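Long-range contacts in esterase (Xanthomonas oryzae pv. oryzae, PDB 3H2J), which probably hydrolyses ester bonds as a secreted-lipase-type member of the alpha/beta-hydrolase superfamily: residues Y79-W84 against G168-S173; F230-G235 against D282-I287. All blocks are in the same frame, centred on the assembly; numbering follows the deposited sequence.

Contact 1. Residues Y79-W84 against G168-S173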
loop_
_atom_site.group_PDB
_atom_site.type_symbol
_atom_site.label_atom_id
_atom_site.label_comp_id
_atom_site.label_asym_id
_atom_site.label_seq_id
_atom_site.Cartn_x
_atom_site.Cartn_y
_atom_site.Cartn_z
ATOM N N TYR A 79 -8.439 -13.437 -17.811
ATOM C CA TYR A 79 -8.111 -13.149 -16.422
ATOM C C TYR A 79 -8.537 -11.783 -15.918
ATOM O O TYR A 79 -8.584 -10.812 -16.672
ATOM C CB TYR A 79 -6.598 -13.243 -16.200
ATOM C CG TYR A 79 -5.950 -14.517 -16.679
ATOM C CD1 TYR A 79 -6.173 -15.727 -16.026
ATOM C CD2 TYR A 79 -5.110 -14.511 -17.791
ATOM C CE1 TYR A 79 -5.574 -16.908 -16.472
ATOM C CE2 TYR A 79 -4.509 -15.681 -18.246
ATOM C CZ TYR A 79 -4.746 -16.874 -17.582
ATOM O OH TYR A 79 -4.162 -18.032 -18.042
ATOM N N PRO A 80 -8.874 -11.701 -14.623
ATOM C CA PRO A 80 -9.265 -10.418 -14.040
ATOM C C PRO A 80 -7.922 -9.733 -13.773
ATOM O O PRO A 80 -6.911 -10.420 -13.567
ATOM C CB PRO A 80 -9.979 -10.826 -12.752
ATOM C CG PRO A 80 -9.272 -12.088 -12.360
ATOM C CD PRO A 80 -9.159 -12.810 -13.690
ATOM N N LEU A 81 -7.897 -8.403 -13.801
ATOM C CA LEU A 81 -6.670 -7.647 -13.562
ATOM C C LEU A 81 -6.726 -7.083 -12.146
ATOM O O LEU A 81 -7.611 -6.301 -11.821
ATOM C CB LEU A 81 -6.548 -6.501 -14.569
ATOM C CG LEU A 81 -5.298 -5.619 -14.482
ATOM C CD1 LEU A 81 -4.064 -6.454 -14.790
ATOM C CD2 LEU A 81 -5.417 -4.462 -15.468
ATOM N N LEU A 82 -5.785 -7.486 -11.304
ATOM C CA LEU A 82 -5.773 -7.015 -9.925
ATOM C C LEU A 82 -4.624 -6.068 -9.633
ATOM O O LEU A 82 -3.462 -6.474 -9.628
ATOM C CB LEU A 82 -5.695 -8.209 -8.966
ATOM C CG LEU A 82 -5.456 -7.891 -7.483
ATOM C CD1 LEU A 82 -6.675 -7.202 -6.894
ATOM C CD2 LEU A 82 -5.168 -9.181 -6.734
ATOM N N GLY A 83 -4.960 -4.803 -9.391
ATOM C CA GLY A 83 -3.953 -3.814 -9.058
ATOM C C GLY A 83 -3.609 -3.987 -7.589
ATOM O O GLY A 83 -4.506 -4.087 -6.750
ATOM N N TRP A 84 -2.318 -4.025 -7.274
ATOM C CA TRP A 84 -1.870 -4.225 -5.893
ATOM C C TRP A 84 -1.027 -3.087 -5.331
ATOM O O TRP A 84 -0.202 -2.507 -6.034
ATOM C CB TRP A 84 -1.066 -5.521 -5.797
ATOM C CG TRP A 84 -0.461 -5.757 -4.437
ATOM C CD1 TRP A 84 0.828 -5.524 -4.056
ATOM C CD2 TRP A 84 -1.136 -6.278 -3.284
ATOM N NE1 TRP A 84 1.002 -5.873 -2.734
ATOM C CE2 TRP A 84 -0.189 -6.338 -2.237
ATOM C CE3 TRP A 84 -2.451 -6.700 -3.037
ATOM C CZ2 TRP A 84 -0.514 -6.808 -0.957
ATOM C CZ3 TRP A 84 -2.776 -7.167 -1.761
ATOM C CH2 TRP A 84 -1.810 -7.217 -0.739
ATOM N N GLY A 168 -11.338 -7.997 -18.654
ATOM C CA GLY A 168 -11.736 -6.602 -18.731
ATOM C C GLY A 168 -12.219 -6.139 -17.368
ATOM O O GLY A 168 -12.446 -4.951 -17.142
ATOM N N LYS A 169 -12.403 -7.088 -16.458
ATOM C CA LYS A 169 -12.824 -6.752 -15.108
ATOM C C LYS A 169 -11.548 -6.442 -14.346
ATOM O O LYS A 169 -10.530 -7.114 -14.524
ATOM C CB LYS A 169 -13.565 -7.923 -14.460
ATOM C CG LYS A 169 -14.908 -8.220 -15.116
ATOM C CD LYS A 169 -15.451 -9.549 -14.649
ATOM C CE LYS A 169 -16.533 -10.058 -15.585
ATOM N NZ LYS A 169 -16.869 -11.477 -15.286
ATOM N N VAL A 170 -11.612 -5.413 -13.510
ATOM C CA VAL A 170 -10.468 -4.964 -12.729
ATOM C C VAL A 170 -10.808 -4.993 -11.249
ATOM O O VAL A 170 -11.960 -4.804 -10.868
ATOM C CB VAL A 170 -10.079 -3.524 -13.138
ATOM C CG1 VAL A 170 -8.921 -3.016 -12.281
ATOM C CG2 VAL A 170 -9.711 -3.495 -14.623
ATOM N N MET A 171 -9.800 -5.244 -10.420
ATOM C CA MET A 171 -9.981 -5.296 -8.978
ATOM C C MET A 171 -8.794 -4.596 -8.324
ATOM O O MET A 171 -7.753 -4.387 -8.955
ATOM C CB MET A 171 -10.033 -6.747 -8.489
ATOM C CG MET A 171 -11.106 -7.615 -9.121
ATOM S SD MET A 171 -10.951 -9.318 -8.539
ATOM C CE MET A 171 -12.431 -10.074 -9.290
ATOM N N LEU A 172 -8.949 -4.242 -7.056
ATOM C CA LEU A 172 -7.878 -3.573 -6.338
ATOM C C LEU A 172 -7.712 -4.127 -4.935
ATOM O O LEU A 172 -8.688 -4.504 -4.281
ATOM C CB LEU A 172 -8.152 -2.069 -6.249
ATOM C CG LEU A 172 -8.252 -1.288 -7.564
ATOM C CD1 LEU A 172 -8.753 0.122 -7.282
ATOM C CD2 LEU A 172 -6.892 -1.254 -8.253
ATOM N N SER A 173 -6.465 -4.185 -4.483
ATOM C CA SER A 173 -6.163 -4.647 -3.136
ATOM C C SER A 173 -4.791 -4.122 -2.751
ATOM O O SER A 173 -4.023 -3.689 -3.608
ATOM C CB SER A 173 -6.185 -6.174 -3.063
ATOM O OG SER A 173 -6.188 -6.606 -1.714
HETATM O O HOH W 1 -9.097 -8.013 -16.786
#
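Tyr79 meets Gly168 and Lys169 through a single water. The water donates to Tyr79 O (2.8 Å) and to Lys169 O and accepts from Gly168 N, bridging the three at this end of the pair. Pro80, which has no N-H to offer, adds a CA-H···O contact to Lys169 O. At Leu81 the direct parallel pairing starts. Leu81 N points at Lys169 O in its carbonyl plane, 3.0 Å away with an N-H···O angle of 172°, and Leu81 O receives Met171 N at 2.8 Å. Lys169 O is thus held by both a backbone N-H and a water. Leu82 has CG anti to its N (chi1 171°), beside the carbonyl carbon, and this brings CD1 over the neighbouring strand, 3.7 Å from Met171 CB and also against Ser173 CB. Gly83 continues the alternation: its N bonds Met171 O at 2.9 Å and its O accepts Ser173 N at 3.0 Å, while Leu172 CD2 lies over its CA. Trp84 brings the six-membered part of its indole alongside Ser173, with CE3 3.4 Å from Ser173 O and CZ3 3.5 Å from Ser173 OG; that hydroxyl is hydrogen-bonded to Ala203 O. The two short strand segments cross at 25°, consistent with the twist of an alpha/beta-hydrolase sheet. Trp84 also touches the residues at the end of strand 169-175 and just beyond it that resemble a nucleophile elbow, so the pair probably leads toward the active site. Strand 119-123 flanks 79-85 and strand 198-205 flanks 169-175, making this a central pairing. Leu81, Val170 and Leu172 form a face packed on helix 141-161 through Arg156 and Met152, whereas on the other face Met171 touches Tyr118 and Trp84 rests on Val120.

Contact 2. Residues F230-G235 against D282-I287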
loop_
_atom_site.group_PDB
_atom_site.type_symbol
_atom_site.label_atom_id
_atom_site.label_comp_id
_atom_site.label_asym_id
_atom_site.label_seq_id
_atom_site.Cartn_x
_atom_site.Cartn_y
_atom_site.Cartn_z
ATOM N N PHE A 230 6.008 0.751 15.920
ATOM C CA PHE A 230 6.697 1.222 14.717
ATOM C C PHE A 230 6.430 2.686 14.378
ATOM O O PHE A 230 6.867 3.168 13.335
ATOM C CB PHE A 230 6.295 0.355 13.516
ATOM C CG PHE A 230 6.351 -1.127 13.783
ATOM C CD1 PHE A 230 7.538 -1.735 14.187
ATOM C CD2 PHE A 230 5.216 -1.916 13.625
ATOM C CE1 PHE A 230 7.588 -3.114 14.432
ATOM C CE2 PHE A 230 5.255 -3.296 13.866
ATOM C CZ PHE A 230 6.443 -3.892 14.270
ATOM N N GLY A 231 5.733 3.386 15.268
ATOM C CA GLY A 231 5.376 4.781 15.046
ATOM C C GLY A 231 6.449 5.825 14.771
ATOM O O GLY A 231 6.212 6.749 13.993
ATOM N N ILE A 232 7.611 5.713 15.409
ATOM C CA ILE A 232 8.681 6.685 15.184
ATOM C C ILE A 232 9.125 6.639 13.722
ATOM O O ILE A 232 9.338 7.677 13.089
ATOM C CB ILE A 232 9.919 6.396 16.076
ATOM C CG1 ILE A 232 9.534 6.457 17.557
ATOM C CG2 ILE A 232 11.028 7.402 15.770
ATOM C CD1 ILE A 232 9.048 7.817 18.029
ATOM N N LEU A 233 9.260 5.426 13.197
ATOM C CA LEU A 233 9.683 5.207 11.816
ATOM C C LEU A 233 8.622 5.610 10.795
ATOM O O LEU A 233 8.913 6.338 9.846
ATOM C CB LEU A 233 10.040 3.731 11.602
ATOM C CG LEU A 233 11.258 3.157 12.336
ATOM C CD1 LEU A 233 12.540 3.745 11.778
ATOM C CD2 LEU A 233 11.137 3.450 13.807
ATOM N N LEU A 234 7.401 5.124 10.984
ATOM C CA LEU A 234 6.306 5.423 10.066
ATOM C C LEU A 234 5.908 6.897 10.129
ATOM O O LEU A 234 5.661 7.527 9.097
ATOM C CB LEU A 234 5.093 4.533 10.385
ATOM C CG LEU A 234 5.307 3.013 10.311
ATOM C CD1 LEU A 234 4.052 2.285 10.784
ATOM C CD2 LEU A 234 5.655 2.606 8.886
ATOM N N GLY A 235 5.850 7.440 11.344
ATOM C CA GLY A 235 5.488 8.835 11.522
ATOM C C GLY A 235 6.523 9.759 10.909
ATOM O O GLY A 235 6.185 10.785 10.323
ATOM N N ASP A 282 17.913 0.301 15.634
ATOM C CA ASP A 282 17.571 1.547 16.313
ATOM C C ASP A 282 18.189 2.783 15.677
ATOM O O ASP A 282 18.720 3.643 16.382
ATOM C CB ASP A 282 17.990 1.506 17.784
ATOM C CG ASP A 282 16.950 0.859 18.668
ATOM O OD1 ASP A 282 17.089 0.954 19.906
ATOM O OD2 ASP A 282 15.997 0.258 18.129
ATOM N N THR A 283 18.133 2.878 14.353
ATOM C CA THR A 283 18.676 4.053 13.689
ATOM C C THR A 283 17.904 5.238 14.249
ATOM O O THR A 283 18.435 6.338 14.356
ATOM C CB THR A 283 18.487 3.981 12.178
ATOM O OG1 THR A 283 17.087 3.951 11.876
ATOM C CG2 THR A 283 19.156 2.726 11.628
ATOM N N LEU A 284 16.641 4.995 14.599
ATOM C CA LEU A 284 15.776 6.003 15.210
ATOM C C LEU A 284 15.359 5.383 16.546
ATOM O O LEU A 284 15.281 4.163 16.659
ATOM C CB LEU A 284 14.539 6.276 14.347
ATOM C CG LEU A 284 14.738 6.841 12.935
ATOM C CD1 LEU A 284 13.374 7.191 12.350
ATOM C CD2 LEU A 284 15.627 8.079 12.972
ATOM N N PRO A 285 15.080 6.210 17.568
ATOM C CA PRO A 285 14.682 5.713 18.892
ATOM C C PRO A 285 13.358 4.951 18.976
ATOM O O PRO A 285 12.506 5.056 18.093
ATOM C CB PRO A 285 14.672 6.984 19.741
ATOM C CG PRO A 285 14.225 8.011 18.777
ATOM C CD PRO A 285 15.028 7.683 17.533
ATOM N N SER A 286 13.201 4.192 20.058
ATOM C CA SER A 286 11.989 3.409 20.295
ATOM C C SER A 286 10.819 4.328 20.643
ATOM O O SER A 286 11.018 5.482 21.045
ATOM C CB SER A 286 12.226 2.386 21.415
ATOM O OG SER A 286 12.633 3.011 22.621
ATOM N N ILE A 287 9.601 3.808 20.495
ATOM C CA ILE A 287 8.385 4.580 20.746
ATOM C C ILE A 287 8.283 5.188 22.145
ATOM O O ILE A 287 7.628 6.214 22.341
ATOM C CB ILE A 287 7.119 3.720 20.470
ATOM C CG1 ILE A 287 5.910 4.626 20.246
ATOM C CG2 ILE A 287 6.855 2.767 21.635
ATOM C CD1 ILE A 287 5.998 5.472 18.991
#
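Ser286, whose carbonyl O lies 3.9 Å from Ile232 CG1, has its OG gripped by two partners just beyond it, Asp288 OD2 and Lys289 NZ, which tie the hydroxyl to the following turn. The contact is helix-to-loop packing inside the all-helical insertion between strands 198-205 and 328-332, the place where many alpha/beta hydrolases carry a cap. Its two ends are recognisable: Phe230 is the N-cap of helix 231-246, and Asp282, with a positive phi of 54°, closes helix 275-281 in a Schellman motif. From Leu284 to Ser286 the chain is extended and passes the first turn of helix 231-246; the contact rests on van der Waals packing of aliphatic side chains, with a carbonyl oxygen among them. Ile232 is the residue most covered by the loop. Its chi1 of -60° sets CG1 beside the backbone N and CG2 anti to it, so the two branches fork around Pro285 O. Pro285 O is 3.3 Å from Ile232 CG1 and 3.6 Å from Ile232 CG2, a close approach of a carbonyl to hydrocarbon. Beyond the fork, Ile232 CG2 reaches Leu284 CB at 4.0 Å. The CG1 branch turns to Ile287, whose own CG1 stands anti to its N (chi1 -160°); this carries Ile287 CD1 back to the helix, 3.9 Å from Ile232 CG1 and 4.1 Å from Gly231 CA, where glycine presents only backbone. Around this seam, Pro285 packs on Trp261 and Leu284 on Leu268. The loop thus lies between helices 231-246 and 261-268, while Leu233 touches Leu275 and Met278 of helix 275-281 directly. This next residue after Ile232 completes the contact: Leu233 meets Leu284 at an oblique angle, and the methyls Leu233 CD1 and Leu284 CD1 come within 3.6 Å.

Overall arrangement
The two contacts lie on opposite sides of the chain's centre, with centres 34 Å apart and nearest atoms about 15 Å apart, and they share no helix or strand. Contact 1 belongs to the hydrolase core: ten of its twelve touching residues are buried, and backbone hydrogen bonds set the register of two neighbouring strands. Contact 2 is only partly buried, in the helical insertion, where a loop without regular structure fits a helix through aliphatic branches and one carbonyl oxygen. The surface buried between the segments is 494 Å² in contact 1 and 312 Å² in contact 2. Along the chain they follow in series, contact 1 closing within the sheet before contact 2 opens.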